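Local coordinates for putative short-chain oxidoreductase (Thermus thermophilus, PDB 2YUT), which binds NADP in a Rossmann-type fold and probably works as an oxidoreductase of the short-chain dehydrogenase/reductase family, at residues A[10-13]-A[14-18]; A[29-32]-A[33-36]; A[167-170]-A[171-174]. One frame throughout, in Å; residues are numbered along the deposited sequence.

In the fold
All three interactions are local turns that meet one NADP molecule at different points along its length. Interaction 1, the start of helix 11-19, is buried and grips the diphosphate with two backbone N-H groups. Interaction 2, at the start of helix 32-42, is more exposed and charged: backbone N-H groups and arginines hold the 2'-phosphate, and the Arg30 side chain lies over the adenine. Interaction 3, in the loop between strand 158-162 and helix 185-196, is partly buried and holds the carboxamide and a diphosphate oxygen. Interactions 1 and 3 touch, Leu12 CD2 lying 3.6 Å from Val167 CG1, whereas interaction 2 keeps about 9 Å from interaction 3 between nearest atoms.

Interaction 1. Residues A[10-13]-A[14-18]; sequences GGLG and GAFAR. With NAP (NADP nicotinamide-adenine-dinucleotide phosphate), chain B.
Leu12 and Phe16 meet along the first turns of helix 11-19, in a local, buried contact within the unit of strand 2-6, helix 11-19 and strand 24-28. Their side chains lie side by side and point the same way, with Leu12 CD1 4.1 Å from Phe16 CE2. The Phe16 CG sits opposite its own carbonyl carbon (chi1 -84°), which brings CD2 within 3.1 Å of Leu12 O; the ring meets that oxygen obliquely. The same Leu12 O accepts the N-H of Phe16 at 2.9 Å, almost in line with the carbonyl bond. Two residues before it in the ladder, Gly14 N bonds to Gly10 O from above the carbonyl plane, while Ala17 N bonds to Gly13 O; the bond from Ala15 N to Gly11 O is weak.

This is the glycine-rich turn of a Rossmann beta-alpha-beta unit, with Gly10 as N-cap. The first N-H groups of the helix are left for NADP: Gly11 N reaches O2A at 2.9 Å and Leu12 N reaches O2N at 3.1 Å, both nearly straight at 170°. The helix N-terminus would probably add favourable electrostatics for the diphosphate. At Gly10 a beta carbon would collide with O5B of the cofactor.

An alanine in place of this phenylalanine, Phe16, is likely to open a gap beside Leu12 CD1 and deprive Val192 and Leu193 of helix 185-196 of the ring they pack on. Ala15 touches Ala189 of that helix, and Ala17 meets Leu38 of helix 32-42. Arg18, at the exposed end, makes a salt bridge through NE to Glu41 OE2.

Interaction 2. Residues A[29-32]-A[33-36]; sequences GRRA and GALA. With NAP (NADP nicotinamide-adenine-dinucleotide phosphate), chain B.
Arg31 and Leu35 are joined by the opening turn of helix 32-42: Leu35 N bonds to Arg31 O at 2.9 Å, close to the C=O direction, with Arg31 at the N-cap position. The next bond, Ala36 N to Ala32 O, is also 2.9 Å, its donor tilted 21° from the carbonyl plane. The close-packed part lies inward. Leu35 CG stands anti to its backbone N (chi1 -179°), which carries the branched end back over the start of the segment and sets CD2 3.8 Å from Gly29 N, both residues being buried.

Ala32, Gly33 and Ala36, by contrast, are exposed to solvent on the outer side of the turn. The two arginines, exposed as well, turn their N-H groups to NADP. Arg31 N gives a 2.8 Å bond to O2X of the 2'-phosphate, and Arg30 N bonds to the same oxygen, so two backbone N-H groups grip it. Arg30 NE adds a 2.8 Å bond to O3X; the one from NH2 is weak. Bent at chi3 (-58°), the Arg30 chain lays its guanidinium over the adenine, with N7A 3.5 Å above the centre of one face and the phosphorus P2B at the edge. The Arg31 guanidinium also turns an edge to this phosphate, NE lying 3.1 Å from O1X, while Ala34 CB covers one of its faces. Such basic residues after the second strand are consistent with a preference for NADP over NAD, as in other members of the family.

Around this turn, Gly29, just past strand 24-28, pairs its backbone with Ala49; Leu35 packs on Pro48, beyond strand 45-46, and on Ala8 and Thr9 of the loop between strand 2-6 and helix 11-19, where Arg31 also touches Thr9.

Interaction 3. Residues A[167-170]-A[171-174]; sequences VATG and LWAP. With NAP (NADP nicotinamide-adenine-dinucleotide phosphate), chain B.
Trp172 and Val167 converge on the carboxamide oxygen of NADP, in the loop that follows strand 158-162 of this Rossmann fold. Val167 N and Trp172 NE1 each bond to O7N at 2.8 Å, so two N-H groups grip this oxygen; the Trp172 ring presents its edge, with O7N near the ring plane. A weak bond returns from N7N to Val167 O, which probably helps to fix the rotation of the amide and with it the setting of the nicotinamide. Further along the cofactor, Thr169 OG1 donates a bond to O1N of the diphosphate; its modelled length of 2.5 Å is unusually short and doubtful in detail. The Leu171 side chain lies along the cofactor, CD2 3.5 Å from N7N and CB 3.4 Å from O3.

A second layer of bonds positions these groups. Thr169 OG1 stands between its backbone N and carbonyl carbon (chi1 70°), where it can also accept the N-H of Leu171 at 3.1 Å while it donates to O1N. Residues 171-174 continue a 3-10 turn that begins at Gly170, and Trp172 N makes a weak bond to Thr169 O, an oxygen that also lies at the edge of the indole.

Farther out, Leu12 of helix 11-19 packs against Val167 and Thr169, while Pro185 and Ala188 also touch Val167. Pro178, Pro179 and Ala166 pack on Trp172, and Ala77 lies against Leu171. At the exposed end of the turn, Ala173 N bonds to Gly170 O at 2.9 Å, the donor standing 61° out of the carbonyl plane.

Interaction 1. Residues A[10-13]-A[14-18]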
loop_
_atom_site.group_PDB
_atom_site.type_symbol
_atom_site.label_atom_id
_atom_site.label_comp_id
_atom_site.label_asym_id
_atom_site.label_seq_id
_atom_site.Cartn_x
_atom_site.Cartn_y
_atom_site.Cartn_z
ATOM N N GLY A 10 -5.238 -22.240 1.497
ATOM C CA GLY A 10 -3.901 -22.013 0.969
ATOM C C GLY A 10 -2.849 -22.887 1.628
ATOM O O GLY A 10 -3.172 -23.715 2.481
ATOM N N GLY A 11 -1.590 -22.701 1.243
ATOM C CA GLY A 11 -0.513 -23.494 1.815
ATOM C C GLY A 11 -0.320 -23.263 3.303
ATOM O O GLY A 11 -0.301 -24.217 4.085
ATOM N N LEU A 12 -0.158 -22.002 3.700
ATOM C CA LEU A 12 0.024 -21.665 5.110
ATOM C C LEU A 12 -1.254 -21.911 5.908
ATOM O O LEU A 12 -1.214 -22.464 7.009
ATOM C CB LEU A 12 0.427 -20.195 5.278
ATOM C CG LEU A 12 1.907 -19.799 5.316
ATOM C CD1 LEU A 12 2.607 -20.521 6.474
ATOM C CD2 LEU A 12 2.565 -20.137 3.992
ATOM N N GLY A 13 -2.383 -21.486 5.348
ATOM C CA GLY A 13 -3.662 -21.644 6.021
ATOM C C GLY A 13 -3.954 -23.081 6.412
ATOM O O GLY A 13 -4.444 -23.342 7.514
ATOM N N GLY A 14 -3.661 -24.006 5.501
ATOM C CA GLY A 14 -3.880 -25.417 5.760
ATOM C C GLY A 14 -2.995 -25.925 6.890
ATOM O O GLY A 14 -3.431 -26.737 7.705
ATOM N N ALA A 15 -1.752 -25.447 6.938
ATOM C CA ALA A 15 -0.813 -25.854 7.982
ATOM C C ALA A 15 -1.305 -25.350 9.331
ATOM O O ALA A 15 -1.242 -26.067 10.325
ATOM C CB ALA A 15 0.572 -25.305 7.698
ATOM N N PHE A 16 -1.786 -24.110 9.360
ATOM C CA PHE A 16 -2.313 -23.536 10.592
ATOM C C PHE A 16 -3.555 -24.304 11.037
ATOM O O PHE A 16 -3.731 -24.559 12.225
ATOM C CB PHE A 16 -2.680 -22.064 10.393
ATOM C CG PHE A 16 -1.521 -21.124 10.553
ATOM C CD1 PHE A 16 -0.997 -20.857 11.813
ATOM C CD2 PHE A 16 -0.947 -20.510 9.443
ATOM C CE1 PHE A 16 0.084 -19.984 11.971
ATOM C CE2 PHE A 16 0.135 -19.636 9.589
ATOM C CZ PHE A 16 0.649 -19.374 10.856
ATOM N N ALA A 17 -4.408 -24.667 10.080
ATOM C CA ALA A 17 -5.635 -25.396 10.393
ATOM C C ALA A 17 -5.346 -26.742 11.057
ATOM O O ALA A 17 -5.966 -27.086 12.063
ATOM C CB ALA A 17 -6.464 -25.604 9.130
ATOM N N ARG A 18 -4.404 -27.497 10.496
ATOM C CA ARG A 18 -4.056 -28.799 11.055
ATOM C C ARG A 18 -3.336 -28.652 12.390
ATOM O O ARG A 18 -3.499 -29.485 13.271
ATOM C CB ARG A 18 -3.189 -29.589 10.072
ATOM C CG ARG A 18 -3.941 -29.957 8.799
ATOM C CD ARG A 18 -3.130 -30.836 7.868
ATOM N NE ARG A 18 -3.960 -31.307 6.763
ATOM C CZ ARG A 18 -4.093 -30.680 5.598
ATOM N NH1 ARG A 18 -3.440 -29.547 5.366
ATOM N NH2 ARG A 18 -4.901 -31.177 4.672
HETATM P PA NAP B . -1.545 -19.512 -1.105
HETATM O O1A NAP B . -1.723 -19.077 -2.645
HETATM O O2A NAP B . -1.144 -20.928 -0.948
HETATM O O5B NAP B . -2.955 -19.200 -0.399
HETATM C C5B NAP B . -3.585 -17.930 -0.577
HETATM C C4B NAP B . -4.916 -17.893 0.172
HETATM O O4B NAP B . -5.502 -16.593 -0.021
HETATM C C3B NAP B . -5.890 -18.915 -0.423
HETATM O O3B NAP B . -6.626 -19.552 0.624
HETATM C C2B NAP B . -6.822 -18.033 -1.252
HETATM O O2B NAP B . -8.122 -18.628 -1.298
HETATM C C1B NAP B . -6.886 -16.831 -0.311
HETATM N N9A NAP B . -7.489 -15.670 -1.002
HETATM C C8A NAP B . -6.968 -15.030 -2.046
HETATM N N7A NAP B . -7.793 -14.058 -2.429
HETATM C C5A NAP B . -8.848 -14.079 -1.620
HETATM C C6A NAP B . -10.020 -13.338 -1.542
HETATM N N6A NAP B . -10.252 -12.350 -2.402
HETATM N N1A NAP B . -10.914 -13.638 -0.588
HETATM C C2A NAP B . -10.692 -14.620 0.268
HETATM N N3A NAP B . -9.590 -15.346 0.223
HETATM C C4A NAP B . -8.655 -15.104 -0.706
HETATM O O3 NAP B . -0.486 -18.462 -0.493
HETATM P PN NAP B . 0.325 -18.730 0.873
HETATM O O1N NAP B . 1.720 -19.105 0.544
HETATM O O2N NAP B . -0.455 -19.620 1.761
HETATM O O5D NAP B . 0.390 -17.266 1.541
HETATM C C5D NAP B . -0.393 -16.951 2.696
HETATM C C4D NAP B . -0.053 -15.558 3.233
HETATM O O4D NAP B . 1.357 -15.557 3.533
HETATM C C3D NAP B . -0.259 -14.493 2.154
HETATM O O3D NAP B . -0.497 -13.209 2.737
HETATM C C2D NAP B . 1.100 -14.507 1.460
HETATM O O2D NAP B . 1.345 -13.281 0.765
HETATM C C1D NAP B . 1.983 -14.562 2.705
HETATM N N1N NAP B . 3.396 -14.884 2.402
HETATM C C2N NAP B . 3.712 -16.028 1.658
HETATM C C3N NAP B . 5.040 -16.323 1.373
HETATM C C7N NAP B . 5.389 -17.576 0.566
HETATM O O7N NAP B . 6.530 -17.763 0.148
HETATM N N7N NAP B . 4.373 -18.409 0.358
HETATM C C4N NAP B . 6.052 -15.483 1.824
HETATM C C5N NAP B . 5.743 -14.347 2.565
HETATM C C6N NAP B . 4.419 -14.043 2.856
HETATM P P2B NAP B . -8.558 -19.634 -2.478
HETATM O O1X NAP B . -7.286 -20.561 -2.820
HETATM O O2X NAP B . -9.664 -20.598 -1.813
HETATM O O3X NAP B . -9.071 -18.920 -3.669
#

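Interaction 2. Residues A[29-32]-A[33-36]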
loop_
_atom_site.group_PDB
_atom_site.type_symbol
_atom_site.label_atom_id
_atom_site.label_comp_id
_atom_site.label_asym_id
_atom_site.label_seq_id
_atom_site.Cartn_x
_atom_site.Cartn_y
_atom_site.Cartn_z
ATOM N N GLY A 29 -12.248 -19.555 2.995
ATOM C CA GLY A 29 -11.473 -19.513 1.764
ATOM C C GLY A 29 -12.423 -19.333 0.587
ATOM O O GLY A 29 -13.636 -19.265 0.788
ATOM N N ARG A 30 -11.901 -19.252 -0.636
ATOM C CA ARG A 30 -12.768 -19.084 -1.805
ATOM C C ARG A 30 -13.169 -20.418 -2.432
ATOM O O ARG A 30 -14.307 -20.591 -2.868
ATOM C CB ARG A 30 -12.089 -18.200 -2.862
ATOM C CG ARG A 30 -11.938 -16.745 -2.451
ATOM C CD ARG A 30 -11.389 -15.885 -3.584
ATOM N NE ARG A 30 -10.092 -16.364 -4.057
ATOM C CZ ARG A 30 -9.362 -15.760 -4.993
ATOM N NH1 ARG A 30 -9.798 -14.642 -5.563
ATOM N NH2 ARG A 30 -8.199 -16.279 -5.365
ATOM N N ARG A 31 -12.237 -21.362 -2.486
ATOM C CA ARG A 31 -12.534 -22.672 -3.054
ATOM C C ARG A 31 -13.351 -23.498 -2.048
ATOM O O ARG A 31 -12.799 -24.172 -1.176
ATOM C CB ARG A 31 -11.232 -23.385 -3.417
ATOM C CG ARG A 31 -10.613 -22.910 -4.730
ATOM C CD ARG A 31 -9.201 -22.391 -4.528
ATOM N NE ARG A 31 -8.421 -23.274 -3.667
ATOM C CZ ARG A 31 -8.206 -24.560 -3.919
ATOM N NH1 ARG A 31 -8.706 -25.119 -5.013
ATOM N NH2 ARG A 31 -7.498 -25.291 -3.072
ATOM N N ALA A 32 -14.672 -23.436 -2.190
ATOM C CA ALA A 32 -15.601 -24.124 -1.296
ATOM C C ALA A 32 -15.363 -25.621 -1.127
ATOM O O ALA A 32 -15.399 -26.138 -0.009
ATOM C CB ALA A 32 -17.034 -23.877 -1.758
ATOM N N GLY A 33 -15.138 -26.319 -2.235
ATOM C CA GLY A 33 -14.901 -27.749 -2.165
ATOM C C GLY A 33 -13.707 -28.083 -1.290
ATOM O O GLY A 33 -13.819 -28.850 -0.329
ATOM N N ALA A 34 -12.557 -27.499 -1.614
ATOM C CA ALA A 34 -11.348 -27.755 -0.845
ATOM C C ALA A 34 -11.553 -27.356 0.613
ATOM O O ALA A 34 -11.097 -28.051 1.526
ATOM C CB ALA A 34 -10.172 -26.983 -1.444
ATOM N N LEU A 35 -12.247 -26.240 0.822
ATOM C CA LEU A 35 -12.510 -25.741 2.167
ATOM C C LEU A 35 -13.326 -26.723 3.008
ATOM O O LEU A 35 -12.967 -27.016 4.146
ATOM C CB LEU A 35 -13.257 -24.407 2.105
ATOM C CG LEU A 35 -13.580 -23.774 3.465
ATOM C CD1 LEU A 35 -12.297 -23.301 4.123
ATOM C CD2 LEU A 35 -14.535 -22.600 3.283
ATOM N N ALA A 36 -14.425 -27.218 2.445
ATOM C CA ALA A 36 -15.299 -28.149 3.157
ATOM C C ALA A 36 -14.602 -29.441 3.578
ATOM O O ALA A 36 -14.859 -29.953 4.667
ATOM C CB ALA A 36 -16.524 -28.477 2.308
HETATM P PA NAP B . -1.545 -19.512 -1.105
HETATM O O1A NAP B . -1.723 -19.077 -2.645
HETATM O O2A NAP B . -1.144 -20.928 -0.948
HETATM O O5B NAP B . -2.955 -19.200 -0.399
HETATM C C5B NAP B . -3.585 -17.930 -0.577
HETATM C C4B NAP B . -4.916 -17.893 0.172
HETATM O O4B NAP B . -5.502 -16.593 -0.021
HETATM C C3B NAP B . -5.890 -18.915 -0.423
HETATM O O3B NAP B . -6.626 -19.552 0.624
HETATM C C2B NAP B . -6.822 -18.033 -1.252
HETATM O O2B NAP B . -8.122 -18.628 -1.298
HETATM C C1B NAP B . -6.886 -16.831 -0.311
HETATM N N9A NAP B . -7.489 -15.670 -1.002
HETATM C C8A NAP B . -6.968 -15.030 -2.046
HETATM N N7A NAP B . -7.793 -14.058 -2.429
HETATM C C5A NAP B . -8.848 -14.079 -1.620
HETATM C C6A NAP B . -10.020 -13.338 -1.542
HETATM N N6A NAP B . -10.252 -12.350 -2.402
HETATM N N1A NAP B . -10.914 -13.638 -0.588
HETATM C C2A NAP B . -10.692 -14.620 0.268
HETATM N N3A NAP B . -9.590 -15.346 0.223
HETATM C C4A NAP B . -8.655 -15.104 -0.706
HETATM O O3 NAP B . -0.486 -18.462 -0.493
HETATM P PN NAP B . 0.325 -18.730 0.873
HETATM O O1N NAP B . 1.720 -19.105 0.544
HETATM O O2N NAP B . -0.455 -19.620 1.761
HETATM O O5D NAP B . 0.390 -17.266 1.541
HETATM C C5D NAP B . -0.393 -16.951 2.696
HETATM C C4D NAP B . -0.053 -15.558 3.233
HETATM O O4D NAP B . 1.357 -15.557 3.533
HETATM C C3D NAP B . -0.259 -14.493 2.154
HETATM O O3D NAP B . -0.497 -13.209 2.737
HETATM C C2D NAP B . 1.100 -14.507 1.460
HETATM O O2D NAP B . 1.345 -13.281 0.765
HETATM C C1D NAP B . 1.983 -14.562 2.705
HETATM N N1N NAP B . 3.396 -14.884 2.402
HETATM C C2N NAP B . 3.712 -16.028 1.658
HETATM C C3N NAP B . 5.040 -16.323 1.373
HETATM C C7N NAP B . 5.389 -17.576 0.566
HETATM O O7N NAP B . 6.530 -17.763 0.148
HETATM N N7N NAP B . 4.373 -18.409 0.358
HETATM C C4N NAP B . 6.052 -15.483 1.824
HETATM C C5N NAP B . 5.743 -14.347 2.565
HETATM C C6N NAP B . 4.419 -14.043 2.856
HETATM P P2B NAP B . -8.558 -19.634 -2.478
HETATM O O1X NAP B . -7.286 -20.561 -2.820
HETATM O O2X NAP B . -9.664 -20.598 -1.813
HETATM O O3X NAP B . -9.071 -18.920 -3.669
#

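Interaction 3. Residues A[167-170]-A[171-174]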
loop_
_atom_site.group_PDB
_atom_site.type_symbol
_atom_site.label_atom_id
_atom_site.label_comp_id
_atom_site.label_asym_id
_atom_site.label_seq_id
_atom_site.Cartn_x
_atom_site.Cartn_y
_atom_site.Cartn_z
ATOM N N VAL A 167 8.200 -19.616 1.326
ATOM C CA VAL A 167 7.536 -20.825 1.815
ATOM C C VAL A 167 6.989 -21.556 0.589
ATOM O O VAL A 167 6.407 -20.934 -0.300
ATOM C CB VAL A 167 6.368 -20.473 2.774
ATOM C CG1 VAL A 167 5.740 -21.741 3.336
ATOM C CG2 VAL A 167 6.873 -19.593 3.905
ATOM N N ALA A 168 7.184 -22.871 0.541
ATOM C CA ALA A 168 6.736 -23.674 -0.596
ATOM C C ALA A 168 5.229 -23.903 -0.624
ATOM O O ALA A 168 4.731 -24.839 -0.006
ATOM C CB ALA A 168 7.470 -25.024 -0.600
ATOM N N THR A 169 4.510 -23.040 -1.337
ATOM C CA THR A 169 3.059 -23.157 -1.459
ATOM C C THR A 169 2.655 -22.827 -2.889
ATOM O O THR A 169 3.488 -22.422 -3.704
ATOM C CB THR A 169 2.317 -22.165 -0.544
ATOM O OG1 THR A 169 2.507 -20.834 -1.045
ATOM C CG2 THR A 169 2.838 -22.251 0.891
ATOM N N GLY A 170 1.367 -22.975 -3.177
ATOM C CA GLY A 170 0.863 -22.676 -4.501
ATOM C C GLY A 170 0.959 -21.204 -4.863
ATOM O O GLY A 170 0.717 -20.835 -6.009
ATOM N N LEU A 171 1.308 -20.358 -3.895
ATOM C CA LEU A 171 1.430 -18.924 -4.154
ATOM C C LEU A 171 2.404 -18.674 -5.300
ATOM O O LEU A 171 2.202 -17.778 -6.119
ATOM C CB LEU A 171 1.937 -18.187 -2.908
ATOM C CG LEU A 171 2.138 -16.671 -3.045
ATOM C CD1 LEU A 171 0.779 -15.983 -3.126
ATOM C CD2 LEU A 171 2.926 -16.136 -1.857
ATOM N N TRP A 172 3.460 -19.478 -5.348
ATOM C CA TRP A 172 4.486 -19.348 -6.373
ATOM C C TRP A 172 4.130 -19.946 -7.739
ATOM O O TRP A 172 4.941 -19.895 -8.667
ATOM C CB TRP A 172 5.789 -19.977 -5.875
ATOM C CG TRP A 172 6.357 -19.299 -4.665
ATOM C CD1 TRP A 172 5.976 -19.474 -3.363
ATOM C CD2 TRP A 172 7.394 -18.313 -4.651
ATOM N NE1 TRP A 172 6.712 -18.658 -2.540
ATOM C CE2 TRP A 172 7.590 -17.933 -3.304
ATOM C CE3 TRP A 172 8.176 -17.710 -5.647
ATOM C CZ2 TRP A 172 8.538 -16.979 -2.926
ATOM C CZ3 TRP A 172 9.118 -16.760 -5.270
ATOM C CH2 TRP A 172 9.290 -16.404 -3.917
ATOM N N ALA A 173 2.927 -20.503 -7.866
ATOM C CA ALA A 173 2.506 -21.112 -9.124
ATOM C C ALA A 173 2.741 -20.214 -10.340
ATOM O O ALA A 173 3.421 -20.610 -11.286
ATOM C CB ALA A 173 1.036 -21.511 -9.048
ATOM N N PRO A 174 2.190 -18.987 -10.329
ATOM C CA PRO A 174 2.372 -18.078 -11.465
ATOM C C PRO A 174 3.787 -17.523 -11.584
ATOM O O PRO A 174 4.105 -16.825 -12.542
ATOM C CB PRO A 174 1.346 -16.984 -11.189
ATOM C CG PRO A 174 1.382 -16.890 -9.700
ATOM C CD PRO A 174 1.376 -18.348 -9.278
HETATM P PA NAP B . -1.545 -19.512 -1.105
HETATM O O1A NAP B . -1.723 -19.077 -2.645
HETATM O O2A NAP B . -1.144 -20.928 -0.948
HETATM O O5B NAP B . -2.955 -19.200 -0.399
HETATM C C5B NAP B . -3.585 -17.930 -0.577
HETATM C C4B NAP B . -4.916 -17.893 0.172
HETATM O O4B NAP B . -5.502 -16.593 -0.021
HETATM C C3B NAP B . -5.890 -18.915 -0.423
HETATM O O3B NAP B . -6.626 -19.552 0.624
HETATM C C2B NAP B . -6.822 -18.033 -1.252
HETATM O O2B NAP B . -8.122 -18.628 -1.298
HETATM C C1B NAP B . -6.886 -16.831 -0.311
HETATM N N9A NAP B . -7.489 -15.670 -1.002
HETATM C C8A NAP B . -6.968 -15.030 -2.046
HETATM N N7A NAP B . -7.793 -14.058 -2.429
HETATM C C5A NAP B . -8.848 -14.079 -1.620
HETATM C C6A NAP B . -10.020 -13.338 -1.542
HETATM N N6A NAP B . -10.252 -12.350 -2.402
HETATM N N1A NAP B . -10.914 -13.638 -0.588
HETATM C C2A NAP B . -10.692 -14.620 0.268
HETATM N N3A NAP B . -9.590 -15.346 0.223
HETATM C C4A NAP B . -8.655 -15.104 -0.706
HETATM O O3 NAP B . -0.486 -18.462 -0.493
HETATM P PN NAP B . 0.325 -18.730 0.873
HETATM O O1N NAP B . 1.720 -19.105 0.544
HETATM O O2N NAP B . -0.455 -19.620 1.761
HETATM O O5D NAP B . 0.390 -17.266 1.541
HETATM C C5D NAP B . -0.393 -16.951 2.696
HETATM C C4D NAP B . -0.053 -15.558 3.233
HETATM O O4D NAP B . 1.357 -15.557 3.533
HETATM C C3D NAP B . -0.259 -14.493 2.154
HETATM O O3D NAP B . -0.497 -13.209 2.737
HETATM C C2D NAP B . 1.100 -14.507 1.460
HETATM O O2D NAP B . 1.345 -13.281 0.765
HETATM C C1D NAP B . 1.983 -14.562 2.705
HETATM N N1N NAP B . 3.396 -14.884 2.402
HETATM C C2N NAP B . 3.712 -16.028 1.658
HETATM C C3N NAP B . 5.040 -16.323 1.373
HETATM C C7N NAP B . 5.389 -17.576 0.566
HETATM O O7N NAP B . 6.530 -17.763 0.148
HETATM N N7N NAP B . 4.373 -18.409 0.358
HETATM C C4N NAP B . 6.052 -15.483 1.824
HETATM C C5N NAP B . 5.743 -14.347 2.565
HETATM C C6N NAP B . 4.419 -14.043 2.856
HETATM P P2B NAP B . -8.558 -19.634 -2.478
HETATM O O1X NAP B . -7.286 -20.561 -2.820
HETATM O O2X NAP B . -9.664 -20.598 -1.813
HETATM O O3X NAP B . -9.071 -18.920 -3.669
#